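Uncharacterized N-acetyltransferase D2E76_00625 (PDB 6YCA) probably transfers acetyl groups from acetyl coenzyme A to amines as a GCN5-related N-acetyltransferase of the Eis type, apparently unable to modify aminoglycosides. Local coordinates at residues 324-334 against 344-353; 372-380 against 399-409. All coordinates share one frame; numbering follows the deposited sequence.

Contact 1. Residues 324-334 against 344-353; sequences YTDGAPVVIEV and ARFSVSSDKV
Val-330 and Val-348 form a hydrogen-bonded pair in an antiparallel hairpin. Val-348 N donates to Val-330 O at 3.0 Å, and Val-330 N returns the bond to Val-348 O. Ile-332 and Phe-346 repeat this, with Ile-332 N 2.9 Å from Phe-346 O. Val-331 with Ser-347 and Glu-333 with Arg-345 are the non-hydrogen-bonded pairs.

Apolar contacts gather on the face of Val-330, Ile-332, Phe-346 and Val-348. Ile-332 CD1 lies 4.0 Å from Val-348 CG2. Val-334 CG2 meets the Phe-346 ring at its edge, in plane, 3.8 Å from CD2. Beyond the strands, the Tyr-324 ring slants across the Val-348 side chain, and Pro-329 CG packs on Ser-349 CB.

The other face carries Val-331, Ser-347 and one charged pair, Glu-333 with Arg-345. Glu-333 has CG opposite its backbone N (chi1 -176°) and an extended chain, which brings it alongside Arg-345. Their salt bridge is long, 3.8 Å from Glu-333 OE1 to Arg-345 NE, and Arg-345 NH1 bonds His-358 O.

In this sterol-carrier-like domain, strand 344-348 lies between strands 330-335 and 353-356. Strand 362-365 borders the other edge of 330-335. Helices 315-321 and 395-403 cover the apolar face.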
loop_
_atom_site.group_PDB
_atom_site.type_symbol
_atom_site.label_atom_id
_atom_site.label_comp_id
_atom_site.label_asym_id
_atom_site.label_seq_id
_atom_site.Cartn_x
_atom_site.Cartn_y
_atom_site.Cartn_z
ATOM N N TYR A 324 -0.784 -40.593 -29.464
ATOM C CA TYR A 324 -2.125 -40.095 -29.728
ATOM C C TYR A 324 -3.138 -41.143 -29.293
ATOM O O TYR A 324 -2.782 -42.267 -28.928
ATOM C CB TYR A 324 -2.317 -39.790 -31.219
ATOM C CG TYR A 324 -1.268 -38.873 -31.801
ATOM C CD1 TYR A 324 -1.416 -37.493 -31.744
ATOM C CD2 TYR A 324 -0.128 -39.386 -32.407
ATOM C CE1 TYR A 324 -0.459 -36.652 -32.272
ATOM C CE2 TYR A 324 0.833 -38.552 -32.944
ATOM C CZ TYR A 324 0.662 -37.185 -32.871
ATOM O OH TYR A 324 1.619 -36.347 -33.399
ATOM N N THR A 325 -4.417 -40.773 -29.342
ATOM C CA THR A 325 -5.482 -41.704 -29.003
ATOM C C THR A 325 -5.893 -42.507 -30.234
ATOM O O THR A 325 -5.583 -42.157 -31.374
ATOM C CB THR A 325 -6.688 -40.960 -28.427
ATOM O OG1 THR A 325 -7.216 -40.071 -29.415
ATOM C CG2 THR A 325 -6.290 -40.158 -27.201
ATOM N N ASP A 326 -6.636 -43.587 -29.995
ATOM C CA ASP A 326 -7.042 -44.493 -31.070
ATOM C C ASP A 326 -8.179 -43.864 -31.875
ATOM O O ASP A 326 -9.332 -44.303 -31.854
ATOM C CB ASP A 326 -7.416 -45.858 -30.511
ATOM C CG ASP A 326 -6.207 -46.645 -30.054
ATOM O OD1 ASP A 326 -5.122 -46.456 -30.642
ATOM O OD2 ASP A 326 -6.339 -47.448 -29.108
ATOM N N GLY A 327 -7.824 -42.806 -32.605
ATOM C CA GLY A 327 -8.745 -42.108 -33.469
ATOM C C GLY A 327 -8.381 -42.264 -34.937
ATOM O O GLY A 327 -7.381 -42.874 -35.307
ATOM N N ALA A 328 -9.228 -41.685 -35.774
ATOM C CA ALA A 328 -8.968 -41.693 -37.201
ATOM C C ALA A 328 -7.930 -40.626 -37.550
ATOM O O ALA A 328 -7.849 -39.586 -36.890
ATOM C CB ALA A 328 -10.256 -41.426 -37.973
ATOM N N PRO A 329 -7.111 -40.872 -38.571
ATOM C CA PRO A 329 -6.051 -39.919 -38.913
ATOM C C PRO A 329 -6.604 -38.564 -39.334
ATOM O O PRO A 329 -7.688 -38.453 -39.910
ATOM C CB PRO A 329 -5.320 -40.601 -40.076
ATOM C CG PRO A 329 -5.661 -42.045 -39.952
ATOM C CD PRO A 329 -7.051 -42.087 -39.399
ATOM N N VAL A 330 -5.836 -37.525 -39.025
ATOM C CA VAL A 330 -6.125 -36.159 -39.435
ATOM C C VAL A 330 -4.920 -35.638 -40.206
ATOM O O VAL A 330 -3.772 -35.905 -39.832
ATOM C CB VAL A 330 -6.402 -35.277 -38.199
ATOM C CG1 VAL A 330 -6.533 -33.819 -38.594
ATOM C CG2 VAL A 330 -7.649 -35.757 -37.481
ATOM N N VAL A 331 -5.175 -34.905 -41.286
ATOM C CA VAL A 331 -4.118 -34.339 -42.117
ATOM C C VAL A 331 -3.960 -32.869 -41.759
ATOM O O VAL A 331 -4.917 -32.091 -41.859
ATOM C CB VAL A 331 -4.410 -34.522 -43.612
ATOM C CG1 VAL A 331 -3.281 -33.920 -44.438
ATOM C CG2 VAL A 331 -4.595 -35.996 -43.935
ATOM N N ILE A 332 -2.759 -32.493 -41.330
ATOM C CA ILE A 332 -2.450 -31.132 -40.899
ATOM C C ILE A 332 -1.491 -30.510 -41.904
ATOM O O ILE A 332 -0.405 -31.047 -42.149
ATOM C CB ILE A 332 -1.846 -31.115 -39.487
ATOM C CG1 ILE A 332 -2.779 -31.818 -38.502
ATOM C CG2 ILE A 332 -1.571 -29.695 -39.050
ATOM C CD1 ILE A 332 -2.223 -31.915 -37.101
ATOM N N GLU A 333 -1.884 -29.378 -42.483
ATOM C CA GLU A 333 -0.993 -28.616 -43.349
ATOM C C GLU A 333 -0.284 -27.564 -42.502
ATOM O O GLU A 333 -0.929 -26.684 -41.921
ATOM C CB GLU A 333 -1.763 -27.965 -44.498
ATOM C CG GLU A 333 -0.871 -27.237 -45.505
ATOM C CD GLU A 333 -1.646 -26.629 -46.664
ATOM O OE1 GLU A 333 -2.842 -26.942 -46.819
ATOM O OE2 GLU A 333 -1.059 -25.829 -47.422
ATOM N N VAL A 334 1.042 -27.656 -42.437
ATOM C CA VAL A 334 1.860 -26.802 -41.584
ATOM C C VAL A 334 2.588 -25.791 -42.458
ATOM O O VAL A 334 3.142 -26.150 -43.505
ATOM C CB VAL A 334 2.856 -27.638 -40.766
ATOM C CG1 VAL A 334 3.654 -26.747 -39.821
ATOM C CG2 VAL A 334 2.120 -28.733 -40.006
ATOM N N ALA A 344 4.622 -28.698 -45.261
ATOM C CA ALA A 344 4.070 -29.858 -45.947
ATOM C C ALA A 344 2.772 -30.255 -45.250
ATOM O O ALA A 344 2.275 -29.540 -44.374
ATOM C CB ALA A 344 5.086 -31.003 -45.973
ATOM N N ARG A 345 2.204 -31.384 -45.663
ATOM C CA ARG A 345 1.007 -31.942 -45.049
ATOM C C ARG A 345 1.368 -33.261 -44.384
ATOM O O ARG A 345 2.014 -34.112 -45.003
ATOM C CB ARG A 345 -0.083 -32.178 -46.094
ATOM C CG ARG A 345 -0.606 -30.919 -46.761
ATOM C CD ARG A 345 -1.529 -31.268 -47.916
ATOM N NE ARG A 345 -1.927 -30.085 -48.672
ATOM C CZ ARG A 345 -2.704 -30.116 -49.749
ATOM N NH1 ARG A 345 -3.169 -31.274 -50.198
ATOM N NH2 ARG A 345 -3.013 -28.990 -50.378
ATOM N N PHE A 346 0.950 -33.433 -43.131
ATOM C CA PHE A 346 1.276 -34.623 -42.356
ATOM C C PHE A 346 -0.002 -35.302 -41.895
ATOM O O PHE A 346 -0.857 -34.668 -41.270
ATOM C CB PHE A 346 2.117 -34.272 -41.127
ATOM C CG PHE A 346 3.357 -33.497 -41.442
ATOM C CD1 PHE A 346 4.497 -34.144 -41.879
ATOM C CD2 PHE A 346 3.384 -32.120 -41.299
ATOM C CE1 PHE A 346 5.643 -33.431 -42.168
ATOM C CE2 PHE A 346 4.528 -31.401 -41.587
ATOM C CZ PHE A 346 5.659 -32.056 -42.021
ATOM N N SER A 347 -0.124 -36.592 -42.197
ATOM C CA SER A 347 -1.206 -37.416 -41.676
ATOM C C SER A 347 -0.743 -37.997 -40.347
ATOM O O SER A 347 0.164 -38.833 -40.310
ATOM C CB SER A 347 -1.538 -38.530 -42.663
ATOM O OG SER A 347 -2.440 -39.463 -42.096
ATOM N N VAL A 348 -1.354 -37.551 -39.253
ATOM C CA VAL A 348 -0.975 -37.972 -37.910
ATOM C C VAL A 348 -2.038 -38.924 -37.377
ATOM O O VAL A 348 -3.238 -38.635 -37.446
ATOM C CB VAL A 348 -0.742 -36.777 -36.966
ATOM C CG1 VAL A 348 0.481 -36.001 -37.411
ATOM C CG2 VAL A 348 -1.954 -35.870 -36.929
ATOM N N SER A 349 -1.595 -40.067 -36.865
ATOM C CA SER A 349 -2.487 -41.039 -36.255
ATOM C C SER A 349 -1.685 -41.849 -35.251
ATOM O O SER A 349 -0.452 -41.812 -35.234
ATOM C CB SER A 349 -3.125 -41.953 -37.304
ATOM O OG SER A 349 -2.150 -42.787 -37.905
ATOM N N SER A 350 -2.405 -42.587 -34.404
ATOM C CA SER A 350 -1.747 -43.415 -33.400
ATOM C C SER A 350 -0.858 -44.497 -34.012
ATOM O O SER A 350 0.026 -45.015 -33.321
ATOM C CB SER A 350 -2.797 -44.026 -32.464
ATOM O OG SER A 350 -2.198 -44.790 -31.434
ATOM N N ASP A 351 -1.053 -44.844 -35.285
ATOM C CA ASP A 351 -0.268 -45.901 -35.916
ATOM C C ASP A 351 0.916 -45.386 -36.723
ATOM O O ASP A 351 1.989 -45.994 -36.688
ATOM C CB ASP A 351 -1.151 -46.758 -36.826
ATOM C CG ASP A 351 -2.236 -47.481 -36.067
ATOM O OD1 ASP A 351 -2.026 -47.793 -34.876
ATOM O OD2 ASP A 351 -3.301 -47.743 -36.666
ATOM N N LYS A 352 0.759 -44.281 -37.446
ATOM C CA LYS A 352 1.802 -43.842 -38.361
ATOM C C LYS A 352 1.666 -42.343 -38.580
ATOM O O LYS A 352 0.562 -41.794 -38.551
ATOM C CB LYS A 352 1.740 -44.605 -39.694
ATOM C CG LYS A 352 2.871 -44.289 -40.685
ATOM C CD LYS A 352 2.801 -45.189 -41.927
ATOM C CE LYS A 352 3.989 -44.970 -42.867
ATOM N NZ LYS A 352 3.974 -45.893 -44.050
ATOM N N VAL A 353 2.809 -41.691 -38.773
ATOM C CA VAL A 353 2.881 -40.281 -39.131
ATOM C C VAL A 353 3.701 -40.176 -40.406
ATOM O O VAL A 353 4.897 -40.495 -40.409
ATOM C CB VAL A 353 3.521 -39.447 -38.013
ATOM C CG1 VAL A 353 3.757 -38.028 -38.491
ATOM C CG2 VAL A 353 2.641 -39.461 -36.775
#

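Contact 2. Residues 372-380 against 399-409. With SO4 (sulfate ion), chain J.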
loop_
_atom_site.group_PDB
_atom_site.type_symbol
_atom_site.label_atom_id
_atom_site.label_comp_id
_atom_site.label_asym_id
_atom_site.label_seq_id
_atom_site.Cartn_x
_atom_site.Cartn_y
_atom_site.Cartn_z
ATOM N N VAL A 372 0.176 -26.341 -29.345
ATOM C CA VAL A 372 -0.635 -27.528 -29.094
ATOM C C VAL A 372 0.216 -28.758 -28.804
ATOM O O VAL A 372 -0.258 -29.687 -28.134
ATOM C CB VAL A 372 -1.488 -27.843 -30.334
ATOM C CG1 VAL A 372 -2.507 -28.924 -30.032
ATOM C CG2 VAL A 372 -2.167 -26.601 -30.836
ATOM N N TYR A 373 1.473 -28.768 -29.258
ATOM C CA TYR A 373 2.223 -30.017 -29.362
ATOM C C TYR A 373 2.354 -30.727 -28.018
ATOM O O TYR A 373 2.280 -31.960 -27.953
ATOM C CB TYR A 373 3.602 -29.758 -29.973
ATOM C CG TYR A 373 4.447 -31.005 -30.055
ATOM C CD1 TYR A 373 4.225 -31.946 -31.049
ATOM C CD2 TYR A 373 5.439 -31.261 -29.120
ATOM C CE1 TYR A 373 4.979 -33.096 -31.125
ATOM C CE2 TYR A 373 6.200 -32.413 -29.185
ATOM C CZ TYR A 373 5.965 -33.327 -30.191
ATOM O OH TYR A 373 6.714 -34.476 -30.270
ATOM N N LEU A 374 2.529 -29.974 -26.936
ATOM C CA LEU A 374 2.768 -30.565 -25.627
ATOM C C LEU A 374 1.496 -30.809 -24.831
ATOM O O LEU A 374 1.576 -31.289 -23.695
ATOM C CB LEU A 374 3.744 -29.703 -24.822
ATOM C CG LEU A 374 5.171 -29.676 -25.374
ATOM C CD1 LEU A 374 6.078 -28.826 -24.496
ATOM C CD2 LEU A 374 5.724 -31.090 -25.532
ATOM N N GLY A 375 0.332 -30.497 -25.396
ATOM C CA GLY A 375 -0.923 -30.655 -24.696
ATOM C C GLY A 375 -1.348 -29.452 -23.888
ATOM O O GLY A 375 -2.374 -29.520 -23.201
ATOM N N GLY A 376 -0.586 -28.357 -23.942
ATOM C CA GLY A 376 -0.907 -27.147 -23.212
ATOM C C GLY A 376 -1.946 -26.269 -23.848
ATOM O O GLY A 376 -2.344 -25.274 -23.240
ATOM N N ASN A 377 -2.380 -26.603 -25.061
ATOM C CA ASN A 377 -3.445 -25.883 -25.741
ATOM C C ASN A 377 -4.199 -26.878 -26.605
ATOM O O ASN A 377 -3.670 -27.924 -26.989
ATOM C CB ASN A 377 -2.901 -24.758 -26.627
ATOM C CG ASN A 377 -2.243 -23.654 -25.830
ATOM O OD1 ASN A 377 -2.885 -22.671 -25.451
ATOM N ND2 ASN A 377 -0.952 -23.808 -25.571
ATOM N N THR A 378 -5.442 -26.541 -26.915
ATOM C CA THR A 378 -6.257 -27.382 -27.772
ATOM C C THR A 378 -6.512 -26.682 -29.097
ATOM O O THR A 378 -6.329 -25.469 -29.234
ATOM C CB THR A 378 -7.588 -27.738 -27.101
ATOM O OG1 THR A 378 -8.335 -26.541 -26.843
ATOM C CG2 THR A 378 -7.338 -28.471 -25.800
ATOM N N TRP A 379 -6.941 -27.469 -30.081
ATOM C CA TRP A 379 -7.220 -26.906 -31.394
ATOM C C TRP A 379 -8.429 -25.980 -31.360
ATOM O O TRP A 379 -8.466 -24.993 -32.103
ATOM C CB TRP A 379 -7.427 -28.029 -32.406
ATOM C CG TRP A 379 -6.194 -28.834 -32.651
ATOM C CD1 TRP A 379 -5.890 -30.052 -32.114
ATOM C CD2 TRP A 379 -5.093 -28.482 -33.496
ATOM N NE1 TRP A 379 -4.667 -30.481 -32.573
ATOM C CE2 TRP A 379 -4.155 -29.535 -33.424
ATOM C CE3 TRP A 379 -4.807 -27.379 -34.309
ATOM C CZ2 TRP A 379 -2.954 -29.518 -34.132
ATOM C CZ3 TRP A 379 -3.611 -27.363 -35.010
ATOM C CH2 TRP A 379 -2.701 -28.426 -34.917
ATOM N N THR A 380 -9.409 -26.264 -30.497
ATOM C CA THR A 380 -10.604 -25.427 -30.450
ATOM C C THR A 380 -10.267 -24.016 -30.007
ATOM O O THR A 380 -10.748 -23.042 -30.595
ATOM C CB THR A 380 -11.644 -26.026 -29.506
ATOM O OG1 THR A 380 -11.831 -27.413 -29.809
ATOM C CG2 THR A 380 -12.966 -25.294 -29.662
ATOM N N ALA A 399 -9.245 -33.636 -34.339
ATOM C CA ALA A 399 -7.858 -33.363 -33.994
ATOM C C ALA A 399 -7.681 -33.288 -32.487
ATOM O O ALA A 399 -6.704 -33.815 -31.941
ATOM C CB ALA A 399 -7.398 -32.062 -34.640
ATOM N N ASP A 400 -8.622 -32.631 -31.799
ATOM C CA ASP A 400 -8.557 -32.553 -30.342
ATOM C C ASP A 400 -8.704 -33.924 -29.692
ATOM O O ASP A 400 -8.104 -34.177 -28.638
ATOM C CB ASP A 400 -9.606 -31.577 -29.800
ATOM C CG ASP A 400 -9.142 -30.130 -29.849
ATOM O OD1 ASP A 400 -7.929 -29.887 -29.677
ATOM O OD2 ASP A 400 -9.996 -29.235 -30.028
ATOM N N ALA A 401 -9.489 -34.820 -30.300
ATOM C CA ALA A 401 -9.605 -36.174 -29.770
ATOM C C ALA A 401 -8.267 -36.901 -29.830
ATOM O O ALA A 401 -7.919 -37.660 -28.917
ATOM C CB ALA A 401 -10.685 -36.946 -30.524
ATOM N N LEU A 402 -7.498 -36.668 -30.898
ATOM C CA LEU A 402 -6.201 -37.318 -31.053
ATOM C C LEU A 402 -5.172 -36.735 -30.093
ATOM O O LEU A 402 -4.434 -37.477 -29.434
ATOM C CB LEU A 402 -5.714 -37.162 -32.493
ATOM C CG LEU A 402 -6.335 -38.080 -33.546
ATOM C CD1 LEU A 402 -5.842 -37.711 -34.937
ATOM C CD2 LEU A 402 -6.042 -39.539 -33.233
ATOM N N PHE A 403 -5.104 -35.405 -30.009
ATOM C CA PHE A 403 -4.040 -34.710 -29.294
ATOM C C PHE A 403 -4.287 -34.557 -27.796
ATOM O O PHE A 403 -3.379 -34.106 -27.089
ATOM C CB PHE A 403 -3.805 -33.327 -29.911
ATOM C CG PHE A 403 -3.043 -33.356 -31.203
ATOM C CD1 PHE A 403 -3.621 -33.857 -32.357
ATOM C CD2 PHE A 403 -1.747 -32.866 -31.267
ATOM C CE1 PHE A 403 -2.920 -33.881 -33.546
ATOM C CE2 PHE A 403 -1.038 -32.883 -32.456
ATOM C CZ PHE A 403 -1.627 -33.389 -33.598
ATOM N N SER A 404 -5.471 -34.913 -27.301
ATOM C CA SER A 404 -5.819 -34.656 -25.908
ATOM C C SER A 404 -4.848 -35.348 -24.958
ATOM O O SER A 404 -4.347 -36.442 -25.242
ATOM C CB SER A 404 -7.235 -35.162 -25.630
ATOM O OG SER A 404 -7.318 -36.577 -25.769
ATOM N N THR A 405 -4.556 -34.678 -23.839
ATOM C CA THR A 405 -3.724 -35.218 -22.771
ATOM C C THR A 405 -4.399 -34.974 -21.426
ATOM O O THR A 405 -5.232 -34.077 -21.280
ATOM C CB THR A 405 -2.324 -34.584 -22.753
ATOM O OG1 THR A 405 -2.438 -33.177 -22.506
ATOM C CG2 THR A 405 -1.613 -34.809 -24.073
ATOM N N GLY A 406 -4.011 -35.768 -20.431
ATOM C CA GLY A 406 -4.624 -35.678 -19.120
ATOM C C GLY A 406 -4.017 -34.632 -18.207
ATOM O O GLY A 406 -4.678 -34.147 -17.283
ATOM N N THR A 407 -2.761 -34.270 -18.451
ATOM C CA THR A 407 -2.050 -33.312 -17.619
ATOM C C THR A 407 -1.560 -32.152 -18.469
ATOM O O THR A 407 -1.161 -32.338 -19.624
ATOM C CB THR A 407 -0.851 -33.965 -16.916
ATOM O OG1 THR A 407 0.078 -34.450 -17.897
ATOM C CG2 THR A 407 -1.308 -35.121 -16.032
ATOM N N GLN A 408 -1.593 -30.958 -17.892
ATOM C CA GLN A 408 -1.002 -29.814 -18.557
ATOM C C GLN A 408 0.519 -29.940 -18.524
ATOM O O GLN A 408 1.093 -30.288 -17.484
ATOM C CB GLN A 408 -1.427 -28.525 -17.860
ATOM C CG GLN A 408 -2.847 -28.105 -18.184
ATOM C CD GLN A 408 -2.980 -27.569 -19.591
ATOM O OE1 GLN A 408 -2.253 -26.658 -19.993
ATOM N NE2 GLN A 408 -3.904 -28.139 -20.357
ATOM N N PRO A 409 1.196 -29.665 -19.635
ATOM C CA PRO A 409 2.655 -29.776 -19.654
ATOM C C PRO A 409 3.287 -28.694 -18.800
ATOM O O PRO A 409 2.728 -27.613 -18.605
ATOM C CB PRO A 409 2.998 -29.569 -21.130
ATOM C CG PRO A 409 1.900 -28.701 -21.627
ATOM C CD PRO A 409 0.664 -29.147 -20.903
HETATM S S SO4 J . -1.088 -37.719 -19.693
HETATM O O1 SO4 J . 0.193 -37.816 -18.997
HETATM O O2 SO4 J . -2.174 -37.863 -18.728
HETATM O O3 SO4 J . -1.185 -38.777 -20.696
HETATM O O4 SO4 J . -1.182 -36.419 -20.348
#
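Asp-400 OD2 accepts a bond from Thr-380 OG1 at 2.6 Å, nearly in line with its C-O bond, and a weak one from Thr-380 N. The other oxygen, OD1, takes Trp-379 N at 2.6 Å through its syn lone pair. One carboxylate thus binds two successive backbone N-H groups and a hydroxyl. With CG beside its own backbone N (chi1 -83°), Asp-400 directs the carboxylate across to the start of helix 379-384. Its negative charge there probably suits the positive end of the helix dipole.

Thr-378 holds the N-cap position of that helix, and Asp-400, from helix 395-403, takes the N-H groups of the two residues that follow it. Both segments belong to the sterol-carrier-like domain of this Eis protein. Thr-378 OG1 bonds Gly-406 O of the second subunit, which places the contact at a subunit interface.

Trp-379 touches both helix 395-403 and strand 362-365. Ala-399 CB makes a CH-pi contact over its five-membered ring, 3.8 Å from the centroid. The indole edge points into the face of Phe-403 in a T-shaped pair, planes 85° apart. Here Trp-379 NE1 approaches Phe-403 CD1 to 3.5 Å.

Beyond the ends of helices 366-373 and 395-403, two loops meet. Gly-375 has positive phi and passes beside Thr-405, whose OG1 lies 3.7 Å from Gly-375 CA. Leu-374 CB packs on Pro-409 CB at 3.8 Å, and both side chains touch strand 149-160. On the loop 404-409, a sulfate, probably from the crystallisation liquor, is held by the backbone N of Gly-406, 2.9 Å from its O4, and by Thr-407 N.

From the N terminus, contact 1 comes first. It closes the hairpin loop between strands 330-335 and 344-348. The chain then adds strands 353-356 and 362-365 and enters helix 366-373. Contact 2 opens there and closes a longer loop of 18 residues, bringing helix 395-403 and the loop after it back to residues 372-380. The two loops follow in series, neither nested nor crossed. The centres of contact 1 and contact 2 are about 14 Å apart, yet the two touch. Thr-325 OG1 lies 2.6 Å from Ala-401 O, a probable hydrogen bond, and the Tyr-324 and Phe-403 rings meet edge to face. Helix 395-403 thereby ties the lead-in to the hairpin to the ends of helices 366-373 and 379-384.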